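Long-range contacts in iron-regulated outer membrane protein (Neisseria meningitidis, PDB 4B7O), which transports iron across the outer membrane in a TonB-dependent manner, probably taking it up as a ferric siderophore: residues 654-659 with 691-696; 604-609 with 640-645; 526-531 with 579-584. One frame throughout, in Å; residues are numbered along the deposited sequence.

Overall arrangement
After the N-terminal plug, the chain enters the strands of the barrel; contacts 1 and 2 lie in its wall, and contact 3 ties an extracellular connection to a wall strand. Contact 3 comes first: it closes a loop of 47 residues by laying the short strand 525-528 beside the start of strand 578-600. Contact 2 then joins strands 603-618 and 638-647, and contact 1 joins 652-665 and 684-697, each closing one up-and-down hairpin. The three follow in series, without nesting or crossing. Contacts 1 and 2 are adjacent near the periplasmic end, their centres about 10 Å apart, and strands 638-647 and 652-665 pair between them. The centre of contact 3 lies about 49 Å from that of contact 1, toward the opposite end of the barrel.

Contact 1: 654-659 with 691-696; sequences IGWRGR and NDVFAN
Phe694 places its CG between its backbone N and carbonyl carbon (chi1 53°), which swings the ring across the strand boundary and over Gly655, while Arg657, with CG opposite the backbone N and its chain bent at chi3 (-80°), brings its guanidinium down on the other face of that ring. Gly655 CA sits 4.0 Å from the centroid of the Phe694 ring and makes a CH-pi contact. On the far face the guanidinium of Arg657 lies nearly flat, its plane 20° from that of the phenyl, in an off-centre stack with cation-pi character; NH1 of Arg657 is 3.5 Å from CE1 of Phe694. An aromatic ring folded over a cross-strand glycine in this way is known as aromatic rescue, and here the ring is held between the Gly655 backbone and the Arg657 guanidinium.

The backbones run antiparallel beneath it. Gly655 and Phe694 exchange two hydrogen bonds, as do Arg657 and Asp692, the shorter pair being 2.8 Å from Arg657 N to Asp692 O and 2.8 Å from Asp692 N to Arg657 O. On the other face of the sheet the packing is sparser: Ile654 CG2 meets Ala695 CB at 4.2 Å, and Val693 CG1 approaches the edge of the Trp656 indole near CD1.

The face with Arg657, Asp692 and Phe694 turns to the plug, where Arg657 forms a salt bridge with Glu91 and Asp692 one with Lys90. Strand 638-647 flanks the pair beside 652-665, and strand 705-712 flanks it beside 684-697, as consecutive staves of the barrel wall.

Contact 2: 604-609 with 640-645; sequences TAKVGV and TASLAY
Residues 604-609 and 640-645 form a regular antiparallel beta ladder in the barrel wall, one face of which meets the plug. Three hydrogen-bonded pairs hold it, Thr604 with Ala644, Lys606 with Ser642 and Gly608 with Thr640, each linked in both directions. The bonds are even in length: Thr604 N lies 2.9 Å from Ala644 O. The longest of them, from Ser642 N to Lys606 O, measures 3.1 Å. The two segments run almost exactly antiparallel, at 177°.

Ala605, Val607, Ala641 and Leu643 share the other face from Thr604, Lys606, Thr640 and Ser642. Leu643 extends with CG opposite its backbone N (chi1 -178°), and its CD1 branch leans over the neighbouring strand to reach Ala605 CB at 3.8 Å. Further along, Val607 CG1 touches the methyl of Ala641 at 4.0 Å.

The plug-facing side is mainly polar, with Thr604, Lys606, Thr640 and Ser642. Ser642 OG lies 4.1 Å from Lys606 CB, alongside the root of the lysine chain, and is hydrogen-bonded to Glu91 OE2. Thr640 OG1, 3.8 Å from Gly608 CA, bonds to the backbone O of the same Glu91, so one plug residue grips two hydroxyls of a single strand. Apolar residues on one face and mainly polar ones on the plug side make up the two-sided pattern of the transmembrane beta-barrel of TonB-dependent receptors.

Contact 3: 526-531 with 579-584; sequences ISIADG and REAVNA
Ile526-Ile528 runs parallel to Arg579-Ala581, at 38° between the short strand axes, and three backbone hydrogen bonds join the two segments, from Ser527 N to Arg579 O, from Ala581 N to Ser527 O and from Ala529 N to Ala581 O. Ile526 and Arg579 extend side by side in the same direction. With both side-chain torsions near -60°, the isoleucine brings CD1 against the edge of the guanidinium, tightly packed at 3.2 Å from Arg579 NH2.

A parallel pair is unusual in a barrel wall built of antiparallel neighbours: strand 525-528 belongs to the long extracellular connection between strands 498-509 and 535-547, and it docks on the extracellular end of strand 578-600. Of the bonds that dock it, the first and third are nearly straight and lie in the plane of the acceptor carbonyl, whereas Ala581 N stands 38° out of the plane of the Ser527 carbonyl.

At the last pair of the ladder Ile528 CG1 lies on the methyl of Ala581 at 3.8 Å; just beyond it, on the Glu580 side, Ala529 CB meets Val582 CG1 at 3.6 Å. Ser527 and Glu580 face the same way, their CB atoms 3.9 Å apart, but their polar ends turn to other parts of the chain. Ser527 OG is hydrogen-bonded to Asp475 OD2 and Glu580 OE2 to Gln570 NE2, while Lys477 NZ donates to Ile528 O and makes a long, weak ion pair with Glu580 OE1.

Contact 1: 654-659 with 691-696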
# COMPACT_ATOMS: atom_id res chain seq x y z
N ILE A 654 4.75 28.39 7.68
CA ILE A 654 3.50 28.43 7.02
C ILE A 654 3.77 28.05 5.62
O ILE A 654 4.89 28.25 5.11
CB ILE A 654 2.91 29.83 7.07
CG1 ILE A 654 3.84 30.83 6.41
CG2 ILE A 654 2.74 30.26 8.52
CD1 ILE A 654 3.12 32.10 6.05
N GLY A 655 2.76 27.50 4.97
CA GLY A 655 2.93 27.11 3.62
C GLY A 655 1.67 26.78 2.91
O GLY A 655 0.62 26.71 3.50
N TRP A 656 1.82 26.55 1.62
CA TRP A 656 0.75 26.24 0.74
C TRP A 656 1.13 24.96 0.09
O TRP A 656 2.32 24.73 -0.16
CB TRP A 656 0.67 27.34 -0.35
CG TRP A 656 -0.02 26.88 -1.59
CD1 TRP A 656 -1.38 26.78 -1.79
CD2 TRP A 656 0.59 26.36 -2.80
NE1 TRP A 656 -1.64 26.28 -3.03
CE2 TRP A 656 -0.49 26.02 -3.68
CE3 TRP A 656 1.88 26.17 -3.23
CZ2 TRP A 656 -0.28 25.52 -4.94
CZ3 TRP A 656 2.08 25.68 -4.51
CH2 TRP A 656 1.03 25.33 -5.33
N ARG A 657 0.13 24.15 -0.26
CA ARG A 657 0.38 22.88 -0.94
C ARG A 657 -0.69 22.68 -2.01
O ARG A 657 -1.82 23.09 -1.84
CB ARG A 657 0.36 21.74 0.08
CG ARG A 657 0.75 20.40 -0.52
CD ARG A 657 0.91 19.27 0.50
NE ARG A 657 2.21 19.27 1.23
CZ ARG A 657 2.36 19.59 2.54
NH1 ARG A 657 1.34 19.98 3.27
NH2 ARG A 657 3.54 19.54 3.12
N GLY A 658 -0.37 22.07 -3.11
CA GLY A 658 -1.40 21.96 -4.11
C GLY A 658 -1.23 20.73 -4.93
O GLY A 658 -0.12 20.26 -5.10
N ARG A 659 -2.33 20.19 -5.43
CA ARG A 659 -2.27 18.98 -6.20
C ARG A 659 -3.25 19.14 -7.30
O ARG A 659 -4.43 19.40 -7.05
CB ARG A 659 -2.66 17.81 -5.32
CG ARG A 659 -2.43 16.49 -5.98
CD ARG A 659 -2.82 15.36 -5.07
NE ARG A 659 -2.92 14.13 -5.84
CZ ARG A 659 -1.92 13.26 -6.03
NH1 ARG A 659 -0.72 13.47 -5.52
NH2 ARG A 659 -2.12 12.18 -6.75
N ASN A 691 -6.13 22.76 -3.14
CA ASN A 691 -5.18 23.66 -2.54
C ASN A 691 -5.29 23.60 -1.06
O ASN A 691 -6.41 23.62 -0.55
CB ASN A 691 -5.43 25.10 -2.97
CG ASN A 691 -4.98 25.38 -4.37
OD1 ASN A 691 -5.80 25.42 -5.30
ND2 ASN A 691 -3.67 25.58 -4.54
N ASP A 692 -4.15 23.55 -0.36
CA ASP A 692 -4.13 23.44 1.12
C ASP A 692 -3.23 24.55 1.64
O ASP A 692 -2.31 24.98 0.95
CB ASP A 692 -3.53 22.13 1.61
CG ASP A 692 -4.20 20.87 1.05
OD1 ASP A 692 -5.29 20.91 0.45
OD2 ASP A 692 -3.61 19.77 1.25
N VAL A 693 -3.45 24.99 2.87
CA VAL A 693 -2.44 25.78 3.55
C VAL A 693 -2.22 25.19 4.95
O VAL A 693 -3.09 24.57 5.50
CB VAL A 693 -2.87 27.25 3.61
CG1 VAL A 693 -3.06 27.81 2.20
CG2 VAL A 693 -4.17 27.37 4.36
N PHE A 694 -1.04 25.32 5.52
CA PHE A 694 -0.82 24.68 6.80
C PHE A 694 0.15 25.51 7.60
O PHE A 694 0.93 26.29 7.05
CB PHE A 694 -0.20 23.30 6.57
CG PHE A 694 1.03 23.33 5.70
CD1 PHE A 694 0.91 23.34 4.32
CD2 PHE A 694 2.30 23.39 6.27
CE1 PHE A 694 2.04 23.39 3.51
CE2 PHE A 694 3.44 23.46 5.46
CZ PHE A 694 3.31 23.46 4.08
N ALA A 695 0.18 25.29 8.90
CA ALA A 695 1.17 25.96 9.68
C ALA A 695 1.67 25.03 10.72
O ALA A 695 0.88 24.36 11.39
CB ALA A 695 0.56 27.20 10.35
N ASN A 696 2.97 25.05 10.92
CA ASN A 696 3.53 24.36 12.05
C ASN A 696 4.21 25.35 12.99
O ASN A 696 5.05 26.13 12.56
CB ASN A 696 4.51 23.27 11.57
CG ASN A 696 5.38 22.74 12.71
OD1 ASN A 696 6.57 22.79 12.64
ND2 ASN A 696 4.75 22.27 13.78

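Contact 2: 604-609 with 640-645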
# COMPACT_ATOMS: atom_id res chain seq x y z
N THR A 604 11.22 26.82 1.22
CA THR A 604 11.29 25.51 0.58
C THR A 604 10.27 25.49 -0.54
O THR A 604 9.12 25.80 -0.30
CB THR A 604 10.95 24.41 1.59
OG1 THR A 604 11.85 24.49 2.69
CG2 THR A 604 11.09 23.03 0.98
N ALA A 605 10.66 25.17 -1.77
CA ALA A 605 9.73 25.08 -2.88
C ALA A 605 9.92 23.71 -3.58
O ALA A 605 11.07 23.34 -3.87
CB ALA A 605 9.96 26.19 -3.90
N LYS A 606 8.82 23.00 -3.87
CA LYS A 606 8.93 21.71 -4.54
C LYS A 606 7.97 21.64 -5.68
O LYS A 606 6.98 22.28 -5.63
CB LYS A 606 8.63 20.56 -3.60
CG LYS A 606 9.42 20.65 -2.29
CD LYS A 606 9.26 19.39 -1.46
CE LYS A 606 9.40 19.72 0.02
NZ LYS A 606 9.63 18.53 0.87
N VAL A 607 8.26 20.83 -6.68
CA VAL A 607 7.37 20.60 -7.78
C VAL A 607 7.46 19.18 -8.22
O VAL A 607 8.56 18.60 -8.17
CB VAL A 607 7.68 21.45 -9.03
CG1 VAL A 607 6.97 22.78 -8.92
CG2 VAL A 607 9.19 21.68 -9.22
N GLY A 608 6.33 18.60 -8.67
CA GLY A 608 6.40 17.26 -9.20
C GLY A 608 5.37 17.07 -10.25
O GLY A 608 4.40 17.80 -10.28
N VAL A 609 5.58 16.06 -11.09
CA VAL A 609 4.69 15.71 -12.13
C VAL A 609 4.86 14.25 -12.48
O VAL A 609 5.97 13.67 -12.43
CB VAL A 609 4.87 16.63 -13.39
CG1 VAL A 609 6.30 16.65 -13.89
CG2 VAL A 609 3.91 16.22 -14.52
N THR A 640 2.09 18.40 -8.50
CA THR A 640 2.07 18.73 -7.10
C THR A 640 3.03 19.88 -6.97
O THR A 640 3.92 20.00 -7.80
CB THR A 640 2.48 17.54 -6.18
OG1 THR A 640 3.57 16.81 -6.73
CG2 THR A 640 1.37 16.52 -6.09
N ALA A 641 2.86 20.73 -5.96
CA ALA A 641 3.85 21.78 -5.70
C ALA A 641 3.63 22.24 -4.29
O ALA A 641 2.51 22.16 -3.79
CB ALA A 641 3.65 22.98 -6.64
N SER A 642 4.66 22.78 -3.66
CA SER A 642 4.41 23.49 -2.42
C SER A 642 5.40 24.58 -2.26
O SER A 642 6.50 24.54 -2.80
CB SER A 642 4.45 22.58 -1.16
OG SER A 642 5.63 21.81 -1.11
N LEU A 643 5.03 25.54 -1.43
CA LEU A 643 5.93 26.61 -1.10
C LEU A 643 5.77 26.82 0.34
O LEU A 643 4.65 26.93 0.81
CB LEU A 643 5.49 27.85 -1.86
CG LEU A 643 6.36 29.08 -1.67
CD1 LEU A 643 7.80 28.69 -2.04
CD2 LEU A 643 5.81 30.18 -2.58
N ALA A 644 6.85 26.83 1.09
CA ALA A 644 6.72 27.01 2.52
C ALA A 644 7.82 27.89 3.08
O ALA A 644 8.95 27.82 2.63
CB ALA A 644 6.76 25.66 3.23
N TYR A 645 7.50 28.65 4.11
CA TYR A 645 8.46 29.54 4.72
C TYR A 645 8.48 29.38 6.22
O TYR A 645 7.43 29.41 6.88
CB TYR A 645 8.19 31.01 4.38
CG TYR A 645 9.34 31.82 4.85
CD1 TYR A 645 10.52 31.88 4.10
CD2 TYR A 645 9.30 32.44 6.10
CE1 TYR A 645 11.61 32.59 4.55
CE2 TYR A 645 10.38 33.15 6.57
CZ TYR A 645 11.53 33.22 5.79
OH TYR A 645 12.61 33.91 6.25

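Contact 3: 526-531 with 579-584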
# COMPACT_ATOMS: atom_id res chain seq x y z
N ILE A 526 -14.36 -21.77 -6.93
CA ILE A 526 -13.29 -20.98 -7.52
C ILE A 526 -12.04 -21.81 -7.46
O ILE A 526 -11.37 -21.89 -6.42
CB ILE A 526 -12.97 -19.71 -6.71
CG1 ILE A 526 -14.18 -18.77 -6.63
CG2 ILE A 526 -11.71 -19.07 -7.29
CD1 ILE A 526 -14.70 -18.21 -7.94
N SER A 527 -11.73 -22.40 -8.61
CA SER A 527 -10.55 -23.25 -8.74
C SER A 527 -9.33 -22.50 -9.39
O SER A 527 -9.32 -21.28 -9.58
CB SER A 527 -10.95 -24.52 -9.51
OG SER A 527 -10.02 -25.57 -9.27
N ILE A 528 -8.30 -23.26 -9.73
CA ILE A 528 -7.21 -22.73 -10.52
C ILE A 528 -6.93 -23.72 -11.64
O ILE A 528 -6.90 -24.93 -11.40
CB ILE A 528 -5.98 -22.56 -9.64
CG1 ILE A 528 -4.82 -21.93 -10.42
CG2 ILE A 528 -5.61 -23.88 -8.99
CD1 ILE A 528 -3.68 -21.46 -9.53
N ALA A 529 -6.74 -23.22 -12.86
CA ALA A 529 -6.49 -24.07 -14.03
C ALA A 529 -5.17 -24.80 -13.94
O ALA A 529 -4.30 -24.44 -13.15
CB ALA A 529 -6.58 -23.25 -15.29
N ASP A 530 -5.03 -25.87 -14.71
CA ASP A 530 -3.75 -26.60 -14.78
C ASP A 530 -2.60 -25.77 -15.36
O ASP A 530 -2.79 -25.02 -16.34
CB ASP A 530 -3.90 -27.88 -15.62
CG ASP A 530 -4.31 -29.10 -14.79
OD1 ASP A 530 -3.76 -29.30 -13.66
OD2 ASP A 530 -5.20 -29.85 -15.28
N GLY A 531 -1.41 -25.96 -14.80
CA GLY A 531 -0.20 -25.24 -15.23
C GLY A 531 -0.27 -23.71 -15.31
O GLY A 531 0.58 -23.11 -15.97
N ARG A 579 -15.34 -22.08 -11.50
CA ARG A 579 -14.52 -21.25 -12.36
C ARG A 579 -13.10 -21.46 -11.96
O ARG A 579 -12.89 -21.95 -10.86
CB ARG A 579 -14.95 -19.82 -12.25
CG ARG A 579 -16.13 -19.59 -13.18
CD ARG A 579 -16.75 -18.25 -12.90
NE ARG A 579 -16.53 -17.88 -11.50
CZ ARG A 579 -16.89 -16.70 -10.99
NH1 ARG A 579 -17.47 -15.80 -11.79
NH2 ARG A 579 -16.65 -16.42 -9.70
N GLU A 580 -12.11 -21.15 -12.82
CA GLU A 580 -10.71 -21.33 -12.39
C GLU A 580 -9.77 -20.17 -12.74
O GLU A 580 -9.97 -19.48 -13.75
CB GLU A 580 -10.17 -22.69 -12.82
CG GLU A 580 -10.85 -23.26 -14.06
CD GLU A 580 -10.00 -24.28 -14.77
OE1 GLU A 580 -9.20 -24.98 -14.11
OE2 GLU A 580 -10.10 -24.37 -16.00
N ALA A 581 -8.78 -19.91 -11.89
CA ALA A 581 -7.78 -18.87 -12.16
C ALA A 581 -7.00 -19.27 -13.41
O ALA A 581 -6.63 -20.42 -13.55
CB ALA A 581 -6.84 -18.70 -10.97
N VAL A 582 -6.80 -18.33 -14.31
CA VAL A 582 -6.03 -18.54 -15.54
C VAL A 582 -5.20 -17.32 -15.83
O VAL A 582 -5.56 -16.21 -15.45
CB VAL A 582 -6.93 -18.68 -16.79
CG1 VAL A 582 -7.34 -20.11 -16.96
CG2 VAL A 582 -8.13 -17.73 -16.77
N ASN A 583 -4.09 -17.54 -16.53
CA ASN A 583 -3.36 -16.43 -17.13
C ASN A 583 -4.16 -15.95 -18.34
O ASN A 583 -4.46 -16.72 -19.20
CB ASN A 583 -1.97 -16.91 -17.51
CG ASN A 583 -1.28 -17.58 -16.34
OD1 ASN A 583 -1.19 -18.81 -16.29
ND2 ASN A 583 -0.86 -16.80 -15.37
N ALA A 584 -4.55 -14.69 -18.40
CA ALA A 584 -5.51 -14.30 -19.43
C ALA A 584 -5.10 -13.13 -20.33
O ALA A 584 -5.92 -12.63 -21.15
CB ALA A 584 -6.87 -14.01 -18.78